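Local coordinates for aldo-keto reductase family 1, member B4 (Aldose reductase) (Schistosoma japonicum, PDB 4HBK), which probably reduces aldehydes, including sugars such as glucose, to alcohols with NADPH as hydride donor, at residues Gly52-Pro57 / Lys291-Lys296; Ile71-Leu76 / Glu299-Val304. All blocks are in the same frame, centred on the assembly; numbering follows the deposited sequence.

Overall arrangement
Both contacts illustrate how a closed barrel brings the beginning and end of its parallel sheet together: in each, a piece of chain near strands 51-52 and 75-77 meets residues from the region after strand 287-288. Both are partly buried; contact 1 uses the loop leading into helix 295-302, contact 2 the end of that helix, and their centres lie about 13 Å apart. Contact 1 sits at the C-terminal ends of the strands, beside the predicted active site, and mixes a lysine-to-carbonyl bond with indole packing. Contact 2 lies away from the annotated sites, in the turn before strand 75-77; its aromatic and aliphatic core has no direct hydrogen bond across it, and waters bridge its margins.

Contact 1 (Gly52-Pro57 / Lys291-Lys296); sequences GTWNSP and KSVTFK
With a first torsion of 89°, Trp54 places CG between its backbone N and carbonyl carbon and turns the six-membered part of its indole toward Lys291, Ser292 and Val293. Lys291 sets CG beside its own backbone N (chi1 -55°), runs extended as far as CE and bends at its last torsion. That path carries the lysine along the chain of Gly52 and Thr53, and Lys291 NZ donates a hydrogen bond of 2.9 Å to Thr53 O, tilted 32° from the carbonyl plane. Behind it the backbones meet in a single bridge, Gly52 with Lys291, where Lys291 CA lies 3.3 Å from Gly52 O in a CA-H...O contact. A water donates to Gly52 O and to Ser292 O, tying the two chains together once more.

The indole lies obliquely to its aliphatic neighbours: Trp54 CE3 stands 3.8 Å from Lys291 CB, and Trp54 CH2 is 3.7 Å from Val293 CG2. Ser292 N approaches the ring at its edge, 3.8 Å from Trp54 CZ3. The other branch of the valine, Val293 CG1, reaches Ser56 OG at 3.5 Å, while Ser56 CB rests against one face of the indole. Thus Val293 is shared between the tryptophan and the serine, just before helix 295-302 begins.

Two partners fix the lysine head, because NZ is also hydrogen-bonded to Tyr82 OH, the predicted proton donor. In relatives the lysine of this family signature meets the 2'-phosphate of NADPH, and Lys291 may do likewise when cofactor binds; here its head instead ties the Thr53 carbonyl to Tyr82.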
loop_
_atom_site.group_PDB
_atom_site.type_symbol
_atom_site.label_atom_id
_atom_site.label_comp_id
_atom_site.label_asym_id
_atom_site.label_seq_id
_atom_site.Cartn_x
_atom_site.Cartn_y
_atom_site.Cartn_z
ATOM N N GLY A 52 3.631 6.986 -2.344
ATOM C CA GLY A 52 2.461 6.361 -2.929
ATOM C C GLY A 52 2.252 6.914 -4.324
ATOM O O GLY A 52 2.394 8.119 -4.546
ATOM N N THR A 53 1.939 6.044 -5.276
ATOM C CA THR A 53 1.683 6.499 -6.633
ATOM C C THR A 53 0.223 6.249 -7.012
ATOM O O THR A 53 -0.488 5.493 -6.356
ATOM C CB THR A 53 2.613 5.819 -7.657
ATOM O OG1 THR A 53 2.438 4.397 -7.595
ATOM C CG2 THR A 53 4.065 6.159 -7.379
ATOM N N TRP A 54 -0.233 6.905 -8.067
ATOM C CA TRP A 54 -1.575 6.656 -8.552
ATOM C C TRP A 54 -1.680 7.111 -9.997
ATOM O O TRP A 54 -0.700 7.594 -10.575
ATOM C CB TRP A 54 -2.623 7.322 -7.649
ATOM C CG TRP A 54 -2.979 8.738 -8.005
ATOM C CD1 TRP A 54 -4.033 9.149 -8.777
ATOM C CD2 TRP A 54 -2.301 9.932 -7.586
ATOM N NE1 TRP A 54 -4.043 10.523 -8.869
ATOM C CE2 TRP A 54 -2.992 11.026 -8.149
ATOM C CE3 TRP A 54 -1.172 10.181 -6.796
ATOM C CZ2 TRP A 54 -2.594 12.348 -7.942
ATOM C CZ3 TRP A 54 -0.778 11.495 -6.594
ATOM C CH2 TRP A 54 -1.491 12.562 -7.162
ATOM N N ASN A 55 -2.858 6.929 -10.580
ATOM C CA ASN A 55 -3.091 7.316 -11.959
ATOM C C ASN A 55 -3.190 8.836 -12.077
ATOM O O ASN A 55 -4.243 9.377 -12.421
ATOM C CB ASN A 55 -4.370 6.657 -12.490
ATOM C CG ASN A 55 -4.429 6.639 -14.011
ATOM O OD1 ASN A 55 -5.145 5.831 -14.602
ATOM N ND2 ASN A 55 -3.659 7.521 -14.651
ATOM N N SER A 56 -2.082 9.511 -11.780
ATOM C CA SER A 56 -1.987 10.962 -11.870
ATOM C C SER A 56 -1.727 11.396 -13.309
ATOM O O SER A 56 -1.304 10.585 -14.141
ATOM C CB SER A 56 -0.855 11.456 -10.973
ATOM O OG SER A 56 0.348 10.781 -11.286
ATOM N N PRO A 57 -1.965 12.686 -13.602
ATOM C CA PRO A 57 -1.767 13.261 -14.939
ATOM C C PRO A 57 -0.395 12.904 -15.497
ATOM O O PRO A 57 0.548 12.775 -14.721
ATOM C CB PRO A 57 -1.856 14.766 -14.684
ATOM C CG PRO A 57 -2.743 14.887 -13.486
ATOM C CD PRO A 57 -2.395 13.702 -12.624
ATOM N N LYS A 291 0.350 9.518 -1.019
ATOM C CA LYS A 291 0.398 9.789 -2.455
ATOM C C LYS A 291 0.595 11.282 -2.728
ATOM O O LYS A 291 -0.084 12.124 -2.148
ATOM C CB LYS A 291 -0.913 9.349 -3.112
ATOM C CG LYS A 291 -1.282 7.901 -2.861
ATOM C CD LYS A 291 -2.657 7.544 -3.444
ATOM C CE LYS A 291 -2.991 6.060 -3.236
ATOM N NZ LYS A 291 -2.705 5.250 -4.446
ATOM N N SER A 292 1.517 11.613 -3.619
ATOM C CA SER A 292 1.634 12.991 -4.067
ATOM C C SER A 292 2.442 13.108 -5.350
ATOM O O SER A 292 3.343 12.316 -5.605
ATOM C CB SER A 292 2.242 13.870 -2.980
ATOM O OG SER A 292 2.222 15.225 -3.389
ATOM N N VAL A 293 2.090 14.091 -6.166
ATOM C CA VAL A 293 2.910 14.444 -7.310
ATOM C C VAL A 293 3.343 15.902 -7.200
ATOM O O VAL A 293 4.013 16.414 -8.087
ATOM C CB VAL A 293 2.191 14.206 -8.655
ATOM C CG1 VAL A 293 2.035 12.700 -8.924
ATOM C CG2 VAL A 293 0.839 14.944 -8.687
ATOM N N THR A 294 2.966 16.559 -6.102
ATOM C CA THR A 294 3.389 17.939 -5.838
ATOM C C THR A 294 4.704 17.960 -5.053
ATOM O O THR A 294 4.758 17.474 -3.926
ATOM C CB THR A 294 2.336 18.701 -5.023
ATOM O OG1 THR A 294 1.041 18.513 -5.606
ATOM C CG2 THR A 294 2.655 20.185 -5.000
ATOM N N PHE A 295 5.753 18.531 -5.648
ATOM C CA PHE A 295 7.083 18.574 -5.024
ATOM C C PHE A 295 7.072 19.008 -3.552
ATOM O O PHE A 295 7.652 18.339 -2.701
ATOM C CB PHE A 295 8.036 19.486 -5.811
ATOM C CG PHE A 295 8.333 19.009 -7.215
ATOM C CD1 PHE A 295 7.943 17.746 -7.639
ATOM C CD2 PHE A 295 9.013 19.830 -8.104
ATOM C CE1 PHE A 295 8.219 17.316 -8.930
ATOM C CE2 PHE A 295 9.297 19.403 -9.391
ATOM C CZ PHE A 295 8.903 18.146 -9.805
ATOM N N LYS A 296 6.428 20.135 -3.251
ATOM C CA LYS A 296 6.419 20.648 -1.880
ATOM C C LYS A 296 5.770 19.676 -0.895
ATOM O O LYS A 296 6.193 19.588 0.252
ATOM C CB LYS A 296 5.721 22.002 -1.805
ATOM C CG LYS A 296 6.371 23.083 -2.668
ATOM C CD LYS A 296 7.391 23.905 -1.889
ATOM C CE LYS A 296 7.119 25.410 -2.042
ATOM N NZ LYS A 296 8.034 26.245 -1.199
HETATM O O HOH W 1 3.222 9.700 -7.078
#

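Contact 2 (Ile71-Leu76 / Glu299-Val304); sequences IGYRHL and EENFQV
Tyr73 OH has two polar partners: it is hydrogen-bonded to Ile298 O in helix 295-302, and a water 3.0 Å from Tyr73 OH donates to it. The same water accepts from Asn301 ND2, so the phenol and the amide are linked through solvent, while Asn301 CB touches Tyr73 OH directly at 3.4 Å.

The phenol ring packs on Phe302. Phe302 CD1 lies over the centre of one face of the Tyr73 ring, 3.8 Å above its plane, and Phe302 CB meets Tyr73 CE1 at the outer part of the ring. The planes are inclined at 34°, an oblique pairing of two side chains that run past each other in opposite directions. Phe302 reaches this place because its CG is anti to the backbone N (chi1 -168°), which sends the ring toward Gly72 and the Tyr73 face.

The turn around Gly72 is a standard joint of the (beta/alpha)8 barrel: helix 60-71 ends, the chain reverses, and strand 75-77 enters the sheet. Gly72, the first residue past the helix, has positive phi and no side chain, and Phe302 CZ comes to within 3.5 Å of Gly72 C. On the helix side Ile71 uses both branches, Ile71 CG2 lying 3.7 Å from Phe302 CD2 and Ile71 CD1 lying 3.5 Å from Glu299 CA.

Glu299 O takes two donors from opposite faces of its plane, Phe302 N and the side-chain amide of Gln303, whose NE2 is 2.9 Å away. A water accepts from this NE2 and donates to Ile71 O, bridging the two segments.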
loop_
_atom_site.group_PDB
_atom_site.type_symbol
_atom_site.label_atom_id
_atom_site.label_comp_id
_atom_site.label_asym_id
_atom_site.label_seq_id
_atom_site.Cartn_x
_atom_site.Cartn_y
_atom_site.Cartn_z
ATOM N N ILE A 71 14.869 13.680 -2.233
ATOM C CA ILE A 71 14.518 14.079 -0.881
ATOM C C ILE A 71 15.002 13.056 0.170
ATOM O O ILE A 71 15.375 13.419 1.273
ATOM C CB ILE A 71 12.986 14.332 -0.788
ATOM C CG1 ILE A 71 12.658 15.686 -1.425
ATOM C CG2 ILE A 71 12.488 14.277 0.662
ATOM C CD1 ILE A 71 11.204 15.846 -1.815
ATOM N N GLY A 72 15.002 11.775 -0.180
ATOM C CA GLY A 72 15.450 10.762 0.754
ATOM C C GLY A 72 14.591 9.505 0.816
ATOM O O GLY A 72 15.011 8.519 1.394
ATOM N N TYR A 73 13.395 9.529 0.236
ATOM C CA TYR A 73 12.555 8.331 0.188
ATOM C C TYR A 73 13.343 7.143 -0.380
ATOM O O TYR A 73 14.084 7.300 -1.358
ATOM C CB TYR A 73 11.350 8.550 -0.725
ATOM C CG TYR A 73 10.259 9.495 -0.243
ATOM C CD1 TYR A 73 10.433 10.878 -0.286
ATOM C CD2 TYR A 73 9.020 8.999 0.178
ATOM C CE1 TYR A 73 9.425 11.737 0.126
ATOM C CE2 TYR A 73 7.998 9.853 0.585
ATOM C CZ TYR A 73 8.214 11.223 0.550
ATOM O OH TYR A 73 7.214 12.077 0.948
ATOM N N ARG A 74 13.153 5.955 0.199
ATOM C CA ARG A 74 13.839 4.746 -0.266
ATOM C C ARG A 74 12.839 3.595 -0.464
ATOM O O ARG A 74 13.183 2.414 -0.399
ATOM C CB ARG A 74 14.957 4.348 0.712
ATOM C CG ARG A 74 16.137 5.346 0.775
ATOM C CD ARG A 74 16.862 5.416 -0.569
ATOM N NE ARG A 74 17.980 6.364 -0.582
ATOM C CZ ARG A 74 17.899 7.623 -1.012
ATOM N NH1 ARG A 74 16.744 8.115 -1.456
ATOM N NH2 ARG A 74 18.974 8.396 -0.993
ATOM N N HIS A 75 11.595 3.961 -0.730
ATOM C CA HIS A 75 10.500 3.012 -0.783
ATOM C C HIS A 75 9.470 3.595 -1.743
ATOM O O HIS A 75 9.049 4.741 -1.572
ATOM C CB HIS A 75 9.927 2.853 0.630
ATOM C CG HIS A 75 8.659 2.057 0.708
ATOM N ND1 HIS A 75 8.117 1.656 1.913
ATOM C CD2 HIS A 75 7.813 1.617 -0.251
ATOM C CE1 HIS A 75 7.001 0.984 1.689
ATOM N NE2 HIS A 75 6.791 0.940 0.390
ATOM N N LEU A 76 9.094 2.833 -2.773
ATOM C CA LEU A 76 8.071 3.289 -3.728
ATOM C C LEU A 76 6.950 2.277 -3.774
ATOM O O LEU A 76 7.207 1.085 -3.898
ATOM C CB LEU A 76 8.642 3.464 -5.140
ATOM C CG LEU A 76 9.955 4.231 -5.308
ATOM C CD1 LEU A 76 10.510 4.075 -6.736
ATOM C CD2 LEU A 76 9.740 5.690 -4.987
ATOM N N GLU A 299 8.039 16.660 -0.253
ATOM C CA GLU A 299 9.085 17.026 0.699
ATOM C C GLU A 299 8.544 17.127 2.122
ATOM O O GLU A 299 9.111 16.558 3.049
ATOM C CB GLU A 299 9.762 18.339 0.300
ATOM C CG GLU A 299 10.764 18.823 1.330
ATOM C CD GLU A 299 11.824 19.744 0.746
ATOM O OE1 GLU A 299 12.983 19.677 1.210
ATOM O OE2 GLU A 299 11.502 20.530 -0.172
ATOM N N GLU A 300 7.447 17.851 2.290
ATOM C CA GLU A 300 6.811 17.990 3.592
ATOM C C GLU A 300 6.506 16.629 4.248
ATOM O O GLU A 300 6.807 16.410 5.424
ATOM C CB GLU A 300 5.543 18.839 3.453
ATOM C CG GLU A 300 4.545 18.711 4.580
ATOM C CD GLU A 300 3.300 19.590 4.371
ATOM O OE1 GLU A 300 3.286 20.440 3.445
ATOM O OE2 GLU A 300 2.330 19.432 5.142
ATOM N N ASN A 301 5.928 15.711 3.482
ATOM C CA ASN A 301 5.548 14.399 4.018
ATOM C C ASN A 301 6.726 13.638 4.623
ATOM O O ASN A 301 6.544 12.774 5.486
ATOM C CB ASN A 301 4.879 13.534 2.943
ATOM C CG ASN A 301 3.498 14.043 2.549
ATOM O OD1 ASN A 301 2.909 14.855 3.253
ATOM N ND2 ASN A 301 2.975 13.553 1.427
ATOM N N PHE A 302 7.937 13.957 4.176
ATOM C CA PHE A 302 9.109 13.197 4.598
ATOM C C PHE A 302 9.703 13.724 5.910
ATOM O O PHE A 302 10.477 13.028 6.560
ATOM C CB PHE A 302 10.166 13.206 3.484
ATOM C CG PHE A 302 11.294 12.214 3.684
ATOM C CD1 PHE A 302 11.086 10.853 3.486
ATOM C CD2 PHE A 302 12.568 12.649 4.027
ATOM C CE1 PHE A 302 12.125 9.936 3.663
ATOM C CE2 PHE A 302 13.614 11.748 4.192
ATOM C CZ PHE A 302 13.396 10.391 4.016
ATOM N N GLN A 303 9.348 14.945 6.308
ATOM C CA GLN A 303 9.947 15.526 7.510
ATOM C C GLN A 303 9.137 15.162 8.749
ATOM O O GLN A 303 8.544 16.030 9.390
ATOM C CB GLN A 303 10.061 17.051 7.394
ATOM C CG GLN A 303 10.405 17.581 6.001
ATOM C CD GLN A 303 11.717 17.035 5.457
ATOM O OE1 GLN A 303 12.680 16.832 6.199
ATOM N NE2 GLN A 303 11.757 16.786 4.152
ATOM N N VAL A 304 9.113 13.879 9.088
ATOM C CA VAL A 304 8.275 13.402 10.179
ATOM C C VAL A 304 9.058 12.592 11.210
ATOM O O VAL A 304 8.473 11.810 11.961
ATOM C CB VAL A 304 7.134 12.513 9.642
ATOM C CG1 VAL A 304 6.136 13.336 8.857
ATOM C CG2 VAL A 304 7.700 11.394 8.774
HETATM O O HOH W 2 14.680 15.800 3.071
HETATM O O HOH W 3 4.524 11.794 -0.376
#